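Local coordinates for DUF5063 domain-containing protein (Bacteroides fragilis, PDB 3NRH), which is of unknown function and forms a predominantly alpha-helical two-chain assembly of the DUF5063 family, at residues Glu28-Met33 and Ala84-Glu89; Thr37-Thr42 and His165-Ser170; Ile127-Phe130 and Glu136-Asn139. One frame throughout, in Å; residues are numbered along the deposited sequence.

Interaction 1: residues Glu28-Met33 and Ala84-Glu89; sequences ERAESM and ASILAE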
loop_
_atom_site.group_PDB
_atom_site.type_symbol
_atom_site.label_atom_id
_atom_site.label_comp_id
_atom_site.label_asym_id
_atom_site.label_seq_id
_atom_site.Cartn_x
_atom_site.Cartn_y
_atom_site.Cartn_z
ATOM N N GLU A 28 -8.985 17.060 3.398
ATOM C CA GLU A 28 -9.764 18.269 3.632
ATOM C C GLU A 28 -8.981 19.332 4.405
ATOM O O GLU A 28 -9.289 20.517 4.324
ATOM C CB GLU A 28 -11.052 17.913 4.379
ATOM C CG GLU A 28 -12.073 17.177 3.507
ATOM C CD GLU A 28 -13.110 16.419 4.316
ATOM O OE1 GLU A 28 -13.072 16.481 5.566
ATOM O OE2 GLU A 28 -13.970 15.753 3.699
ATOM N N ARG A 29 -7.966 18.904 5.146
ATOM C CA ARG A 29 -7.149 19.822 5.933
ATOM C C ARG A 29 -5.803 20.107 5.261
ATOM O O ARG A 29 -4.881 20.616 5.897
ATOM C CB ARG A 29 -6.919 19.229 7.326
ATOM C CG ARG A 29 -8.205 18.993 8.120
ATOM C CD ARG A 29 -7.962 18.079 9.305
ATOM N NE ARG A 29 -6.870 18.566 10.143
ATOM C CZ ARG A 29 -6.347 17.886 11.157
ATOM N NH1 ARG A 29 -6.818 16.684 11.464
ATOM N NH2 ARG A 29 -5.350 18.403 11.863
ATOM N N ALA A 30 -5.711 19.794 3.973
ATOM C CA ALA A 30 -4.482 19.978 3.197
ATOM C C ALA A 30 -3.856 21.372 3.241
ATOM O O ALA A 30 -2.633 21.495 3.322
ATOM C CB ALA A 30 -4.725 19.571 1.745
ATOM N N GLU A 31 -4.672 22.419 3.176
ATOM C CA GLU A 31 -4.136 23.779 3.209
ATOM C C GLU A 31 -3.471 24.105 4.544
ATOM O O GLU A 31 -2.912 25.185 4.715
ATOM C CB GLU A 31 -5.239 24.808 2.954
ATOM C CG GLU A 31 -5.914 24.714 1.600
ATOM C CD GLU A 31 -6.773 25.930 1.305
ATOM O OE1 GLU A 31 -6.203 27.019 1.078
ATOM O OE2 GLU A 31 -8.016 25.803 1.309
ATOM N N SER A 32 -3.526 23.170 5.488
ATOM C CA SER A 32 -2.944 23.397 6.806
ATOM C C SER A 32 -1.652 22.624 7.067
ATOM O O SER A 32 -1.415 22.176 8.189
ATOM C CB SER A 32 -3.969 23.043 7.887
ATOM O OG SER A 32 -5.182 23.751 7.692
HETATM N N MSE A 33 -0.811 22.475 6.048
HETATM C CA MSE A 33 0.437 21.739 6.227
HETATM C C MSE A 33 1.435 21.899 5.084
HETATM O O MSE A 33 1.098 22.387 4.005
HETATM C CB MSE A 33 0.135 20.256 6.418
HETATM C CG MSE A 33 -0.489 19.606 5.202
HETATM SE SE MSE A 33 -0.964 17.779 5.546
HETATM C CE MSE A 33 -2.810 18.039 6.068
ATOM N N ALA A 84 -3.154 20.221 -5.703
ATOM C CA ALA A 84 -2.214 20.553 -6.764
ATOM C C ALA A 84 -1.246 21.634 -6.284
ATOM O O ALA A 84 -0.060 21.595 -6.597
ATOM C CB ALA A 84 -2.970 21.020 -8.013
ATOM N N SER A 85 -1.750 22.591 -5.512
ATOM C CA SER A 85 -0.913 23.675 -4.994
ATOM C C SER A 85 0.120 23.174 -3.985
ATOM O O SER A 85 1.256 23.655 -3.955
ATOM C CB SER A 85 -1.780 24.757 -4.341
ATOM O OG SER A 85 -2.661 25.335 -5.288
ATOM N N ILE A 86 -0.272 22.208 -3.161
ATOM C CA ILE A 86 0.626 21.640 -2.162
ATOM C C ILE A 86 1.772 20.894 -2.831
ATOM O O ILE A 86 2.934 21.043 -2.444
ATOM C CB ILE A 86 -0.114 20.634 -1.235
ATOM C CG1 ILE A 86 -1.313 21.301 -0.556
ATOM C CG2 ILE A 86 0.847 20.081 -0.190
ATOM C CD1 ILE A 86 -0.948 22.423 0.394
ATOM N N LEU A 87 1.438 20.088 -3.836
ATOM C CA LEU A 87 2.426 19.294 -4.563
ATOM C C LEU A 87 3.271 20.091 -5.558
ATOM O O LEU A 87 4.423 19.760 -5.790
ATOM C CB LEU A 87 1.728 18.127 -5.279
ATOM C CG LEU A 87 1.262 16.991 -4.367
ATOM C CD1 LEU A 87 0.384 16.042 -5.154
ATOM C CD2 LEU A 87 2.482 16.261 -3.816
ATOM N N ALA A 88 2.694 21.143 -6.127
ATOM C CA ALA A 88 3.384 21.998 -7.098
ATOM C C ALA A 88 3.923 21.166 -8.260
ATOM O O ALA A 88 3.214 20.333 -8.797
ATOM C CB ALA A 88 4.520 22.752 -6.419
ATOM N N GLU A 89 5.177 21.381 -8.652
ATOM C CA GLU A 89 5.785 20.602 -9.742
ATOM C C GLU A 89 5.800 19.081 -9.501
ATOM O O GLU A 89 6.000 18.309 -10.438
ATOM C CB GLU A 89 7.215 21.117 -10.040
ATOM C CG GLU A 89 7.797 22.122 -9.039
ATOM C CD GLU A 89 8.408 21.473 -7.797
ATOM O OE1 GLU A 89 9.198 20.505 -7.943
ATOM O OE2 GLU A 89 8.104 21.950 -6.676
#

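Interaction 2: residues Thr37-Thr42 and His165-Ser170; sequences TFVDTT and HDVKYS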
loop_
_atom_site.group_PDB
_atom_site.type_symbol
_atom_site.label_atom_id
_atom_site.label_comp_id
_atom_site.label_asym_id
_atom_site.label_seq_id
_atom_site.Cartn_x
_atom_site.Cartn_y
_atom_site.Cartn_z
ATOM N N THR A 37 5.091 16.957 5.137
ATOM C CA THR A 37 4.131 16.337 6.041
ATOM C C THR A 37 3.008 15.671 5.251
ATOM O O THR A 37 2.555 14.578 5.594
ATOM C CB THR A 37 3.527 17.379 6.998
ATOM O OG1 THR A 37 4.584 18.031 7.712
ATOM C CG2 THR A 37 2.597 16.707 7.997
ATOM N N PHE A 38 2.564 16.337 4.188
ATOM C CA PHE A 38 1.502 15.808 3.344
ATOM C C PHE A 38 1.921 14.485 2.708
ATOM O O PHE A 38 1.196 13.490 2.774
ATOM C CB PHE A 38 1.155 16.798 2.230
ATOM C CG PHE A 38 0.092 16.299 1.300
ATOM C CD1 PHE A 38 -1.242 16.281 1.695
ATOM C CD2 PHE A 38 0.425 15.800 0.047
ATOM C CE1 PHE A 38 -2.229 15.771 0.855
ATOM C CE2 PHE A 38 -0.555 15.286 -0.801
ATOM C CZ PHE A 38 -1.884 15.272 -0.395
ATOM N N VAL A 39 3.094 14.483 2.084
ATOM C CA VAL A 39 3.593 13.288 1.424
ATOM C C VAL A 39 3.824 12.132 2.393
ATOM O O VAL A 39 3.384 11.011 2.137
ATOM C CB VAL A 39 4.903 13.592 0.661
ATOM C CG1 VAL A 39 5.521 12.297 0.133
ATOM C CG2 VAL A 39 4.607 14.536 -0.497
ATOM N N ASP A 40 4.507 12.402 3.502
ATOM C CA ASP A 40 4.788 11.358 4.489
ATOM C C ASP A 40 3.527 10.698 5.036
ATOM O O ASP A 40 3.470 9.473 5.177
ATOM C CB ASP A 40 5.584 11.921 5.673
ATOM C CG ASP A 40 6.995 12.313 5.297
ATOM O OD1 ASP A 40 7.538 11.720 4.344
ATOM O OD2 ASP A 40 7.567 13.200 5.967
ATOM N N THR A 41 2.521 11.508 5.352
ATOM C CA THR A 41 1.281 10.984 5.914
ATOM C C THR A 41 0.417 10.226 4.914
ATOM O O THR A 41 -0.180 9.201 5.256
ATOM C CB THR A 41 0.434 12.102 6.525
ATOM O OG1 THR A 41 1.215 12.810 7.492
ATOM C CG2 THR A 41 -0.800 11.517 7.203
ATOM N N THR A 42 0.352 10.725 3.684
ATOM C CA THR A 42 -0.450 10.073 2.660
ATOM C C THR A 42 0.103 8.683 2.362
ATOM O O THR A 42 -0.655 7.759 2.058
ATOM C CB THR A 42 -0.486 10.903 1.363
ATOM O OG1 THR A 42 -0.956 12.229 1.656
ATOM C CG2 THR A 42 -1.435 10.263 0.353
ATOM N N HIS A 165 5.543 7.763 -3.596
ATOM C CA HIS A 165 6.746 7.105 -3.095
ATOM C C HIS A 165 7.941 7.740 -3.808
ATOM O O HIS A 165 8.939 8.074 -3.176
ATOM C CB HIS A 165 6.717 5.599 -3.386
ATOM C CG HIS A 165 7.879 4.846 -2.804
ATOM N ND1 HIS A 165 7.903 4.402 -1.498
ATOM C CD2 HIS A 165 9.058 4.462 -3.351
ATOM C CE1 HIS A 165 9.043 3.774 -1.267
ATOM N NE2 HIS A 165 9.762 3.796 -2.376
ATOM N N ASP A 166 7.822 7.918 -5.124
ATOM C CA ASP A 166 8.898 8.517 -5.912
ATOM C C ASP A 166 9.158 9.968 -5.504
ATOM O O ASP A 166 10.298 10.424 -5.514
ATOM C CB ASP A 166 8.577 8.469 -7.409
ATOM C CG ASP A 166 8.397 7.058 -7.923
ATOM O OD1 ASP A 166 9.216 6.185 -7.571
ATOM O OD2 ASP A 166 7.438 6.823 -8.689
ATOM N N VAL A 167 8.101 10.697 -5.160
ATOM C CA VAL A 167 8.269 12.082 -4.739
ATOM C C VAL A 167 9.145 12.145 -3.487
ATOM O O VAL A 167 10.026 12.994 -3.375
ATOM C CB VAL A 167 6.909 12.745 -4.436
ATOM C CG1 VAL A 167 7.119 14.065 -3.694
ATOM C CG2 VAL A 167 6.150 12.978 -5.736
ATOM N N LYS A 168 8.918 11.227 -2.556
ATOM C CA LYS A 168 9.681 11.214 -1.315
ATOM C C LYS A 168 11.090 10.624 -1.399
ATOM O O LYS A 168 12.035 11.208 -0.870
ATOM C CB LYS A 168 8.889 10.470 -0.230
ATOM C CG LYS A 168 9.606 10.350 1.112
ATOM C CD LYS A 168 8.727 9.658 2.151
ATOM C CE LYS A 168 9.478 9.429 3.461
ATOM N NZ LYS A 168 10.035 10.691 4.020
ATOM N N TYR A 169 11.234 9.492 -2.082
ATOM C CA TYR A 169 12.519 8.792 -2.151
ATOM C C TYR A 169 13.390 8.885 -3.400
ATOM O O TYR A 169 14.608 8.728 -3.311
ATOM C CB TYR A 169 12.288 7.306 -1.862
ATOM C CG TYR A 169 11.633 7.029 -0.534
ATOM C CD1 TYR A 169 12.365 7.071 0.654
ATOM C CD2 TYR A 169 10.272 6.741 -0.456
ATOM C CE1 TYR A 169 11.753 6.832 1.885
ATOM C CE2 TYR A 169 9.655 6.503 0.766
ATOM C CZ TYR A 169 10.401 6.551 1.930
ATOM O OH TYR A 169 9.787 6.320 3.139
ATOM N N SER A 170 12.787 9.109 -4.561
ATOM C CA SER A 170 13.548 9.162 -5.807
ATOM C C SER A 170 14.682 10.181 -5.804
ATOM O O SER A 170 14.546 11.271 -5.256
ATOM C CB SER A 170 12.618 9.453 -6.983
ATOM O OG SER A 170 13.348 9.516 -8.195
#

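Interaction 3: residues Ile127-Phe130 and Glu136-Asn139; sequences IFVF and ETMN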
loop_
_atom_site.group_PDB
_atom_site.type_symbol
_atom_site.label_atom_id
_atom_site.label_comp_id
_atom_site.label_asym_id
_atom_site.label_seq_id
_atom_site.Cartn_x
_atom_site.Cartn_y
_atom_site.Cartn_z
ATOM N N ILE A 127 -18.765 7.597 3.365
ATOM C CA ILE A 127 -18.812 7.901 4.795
ATOM C C ILE A 127 -19.860 8.934 5.190
ATOM O O ILE A 127 -20.377 8.896 6.311
ATOM C CB ILE A 127 -17.437 8.335 5.346
ATOM C CG1 ILE A 127 -16.954 9.605 4.648
ATOM C CG2 ILE A 127 -16.442 7.185 5.193
ATOM C CD1 ILE A 127 -15.667 10.165 5.237
ATOM N N PHE A 128 -20.180 9.850 4.281
ATOM C CA PHE A 128 -21.206 10.846 4.574
ATOM C C PHE A 128 -22.528 10.116 4.812
ATOM O O PHE A 128 -23.183 10.292 5.849
ATOM C CB PHE A 128 -21.365 11.826 3.410
ATOM C CG PHE A 128 -22.532 12.767 3.570
ATOM C CD1 PHE A 128 -22.658 13.549 4.714
ATOM C CD2 PHE A 128 -23.508 12.862 2.582
ATOM C CE1 PHE A 128 -23.745 14.417 4.872
ATOM C CE2 PHE A 128 -24.596 13.723 2.729
ATOM C CZ PHE A 128 -24.712 14.502 3.879
ATOM N N VAL A 129 -22.901 9.275 3.851
ATOM C CA VAL A 129 -24.139 8.511 3.927
ATOM C C VAL A 129 -24.148 7.564 5.114
ATOM O O VAL A 129 -25.158 7.423 5.796
ATOM C CB VAL A 129 -24.359 7.684 2.639
ATOM C CG1 VAL A 129 -25.588 6.792 2.789
ATOM C CG2 VAL A 129 -24.526 8.616 1.461
ATOM N N PHE A 130 -23.017 6.915 5.363
ATOM C CA PHE A 130 -22.931 5.970 6.466
ATOM C C PHE A 130 -23.304 6.626 7.786
ATOM O O PHE A 130 -23.939 6.009 8.641
ATOM C CB PHE A 130 -21.520 5.403 6.565
ATOM C CG PHE A 130 -21.463 4.043 7.183
ATOM C CD1 PHE A 130 -21.917 2.928 6.484
ATOM C CD2 PHE A 130 -20.950 3.870 8.461
ATOM C CE1 PHE A 130 -21.855 1.657 7.050
ATOM C CE2 PHE A 130 -20.885 2.599 9.039
ATOM C CZ PHE A 130 -21.338 1.494 8.332
ATOM N N GLU A 136 -30.664 0.941 5.078
ATOM C CA GLU A 136 -30.697 0.631 3.649
ATOM C C GLU A 136 -29.633 1.344 2.810
ATOM O O GLU A 136 -28.925 0.707 2.032
ATOM C CB GLU A 136 -32.081 0.945 3.070
ATOM C CG GLU A 136 -33.238 0.279 3.802
ATOM C CD GLU A 136 -33.616 1.006 5.081
ATOM O OE1 GLU A 136 -34.086 2.159 4.987
ATOM O OE2 GLU A 136 -33.443 0.429 6.176
ATOM N N THR A 137 -29.532 2.662 2.953
ATOM C CA THR A 137 -28.562 3.432 2.190
ATOM C C THR A 137 -27.151 3.274 2.743
ATOM O O THR A 137 -26.179 3.505 2.030
ATOM C CB THR A 137 -28.948 4.932 2.121
ATOM O OG1 THR A 137 -29.203 5.431 3.438
ATOM C CG2 THR A 137 -30.196 5.116 1.262
HETATM N N MSE A 138 -27.037 2.885 4.011
HETATM C CA MSE A 138 -25.725 2.658 4.600
HETATM C C MSE A 138 -25.175 1.423 3.896
HETATM O O MSE A 138 -23.997 1.362 3.531
HETATM C CB MSE A 138 -25.837 2.384 6.105
HETATM C CG MSE A 138 -26.136 3.611 6.958
HETATM SE SE MSE A 138 -26.394 3.155 8.832
HETATM C CE MSE A 138 -24.558 2.832 9.312
ATOM N N ASN A 139 -26.046 0.441 3.694
ATOM C CA ASN A 139 -25.648 -0.793 3.031
ATOM C C ASN A 139 -25.331 -0.572 1.560
ATOM O O ASN A 139 -24.309 -1.049 1.059
ATOM C CB ASN A 139 -26.746 -1.848 3.165
ATOM C CG ASN A 139 -26.435 -3.107 2.382
ATOM O OD1 ASN A 139 -26.669 -3.175 1.177
ATOM N ND2 ASN A 139 -25.887 -4.101 3.060
HETATM O O HOH W 1 -27.865 6.495 5.767
#

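Interaction 1: residues Glu28-Met33 and Ala84-Glu89
With its CG1 branch turned anti to the carbonyl carbon (chi1 -57°) and CD1 folded onward (chi2 -65°), I86 sends the ethyl arm out from the last turn of helix 73-87 to meet A30 in the linker between helices 11-28 and 35-54. CD1 leads: it lies 3.5 Å from A30 O and 4.2 Å from M33 O, so the methyl rests on carbonyl oxygens more than on carbon. Behind it, I86 CG1 is 4.5 Å from A30 CB, the one apolar side-chain pair across the contact. E31 takes part through its backbone, its CA 4.5 Å from I86 CD1, while its carboxylate stays with the exposed surface.

Past helix 11-28, R29 leaves helical angles, and M33 N makes a weak bond to A30 O. F38 of helix 35-54 also packs here, touched by both M33 and I86, and A30 also meets L83.

No hydrogen bond joins the two segments. Between them the contact is therefore van der Waals, mainly the I86 ethyl arm against A30 and nearby backbone oxygens, with little surface buried.

Interaction 2: residues Thr37-Thr42 and His165-Ser170
Two helices of this alpha-helical fold, 35-54 and 135-169, cross here close to the C-terminal end of the latter, with V39 facing V167 and K168. The axes of the two short segments approach to 9.8 Å at a signed angle of -126°, an oblique crossing more antiparallel than parallel. V39 divides its work between two branches: CG1 lies 3.8 Å from K168 CB, and CG2 lies 4.1 Å from V167 CG1. Beside this apolar patch D40 meets K168. The lysine chain is extended from CB to CE, CG anti to the backbone N, and bends only at its last torsion (chi4 56°), which turns the ammonium onto the carboxylate.

The same turn of helix 135-169 also meets the second subunit. H165 ND1 is hydrogen-bonded to Y50 OH and H165 NE2 to G150 O of that chain, and Y169 meets F149 of the same chain edge to face. The contact thus ties helix 35-54 to a helix end that is also part of the dimer interface.

The salt bridge itself is short: K168 NZ stands 2.7 Å from D40 OD1, on the syn side of the carboxylate and 30° out of its plane.

Interaction 3: residues Ile127-Phe130 and Glu136-Asn139
The methyl of selenomethionine M138 sits almost exactly over the middle of the F130 ring, its CE 3.5 Å from the centroid and 7° off the ring normal. This is a Met-aromatic contact within an alpha-alpha hairpin, where helix 112-131 ends and helix 135-169 begins after a short connection. The methyl makes the close approach as a CH-pi interaction; the selenium lies farther along nearly the same line, 5.1 Å from the centroid, and so stands above the face at a distance.

The torsions explain the pose. M138 runs straight through chi2 and then bends at its last torsion (chi3 75°), which swings CE over the ring, and the two side chains meet at about a right angle. CE also comes 3.3 Å from F130 O, which lies to one side of it, so ring face and carbonyl of one residue both touch the methyl. At the rim of the same ring, in its plane, lies M138 O. F130 reaches onward to V13 and V17 of helix 11-28, so the pair joins the hairpin to the helical bundle.

Next to this pair V129 and T137 pack together. V129 CG1 lies 3.4 Å from T137 O and 3.9 Å from T137 CB. P67, in a loop, touches V129 as well. L134 O, in the connection between the two helices, is one acceptor for the T137 hydroxyl and a bridging water is another, so the two probably share its proton.

No direct hydrogen bond crosses between the segments, but that one water does the bridging: it donates to V129 O at 2.9 Å and accepts from T137 OG1, also at 2.9 Å.

From the N terminus, the chain leaves helix 11-28 and enters interaction 1 in the linker, which closes when the end of helix 73-87 returns to it. Before that closure helix 35-54 has begun, carrying residues 37-42 of interaction 2, whose partner arrives only at the far end of helix 135-169; interactions 1 and 2 therefore cross. They also touch, at F38. Interaction 3 joins helices 112-131 and 135-169 across their short connection, nested inside the long loop of interaction 2 and in series after interaction 1. It sits on the opposite side of the chain's centre from both, its centre about 29 Å from that of interaction 1 and about 32 Å from that of interaction 2.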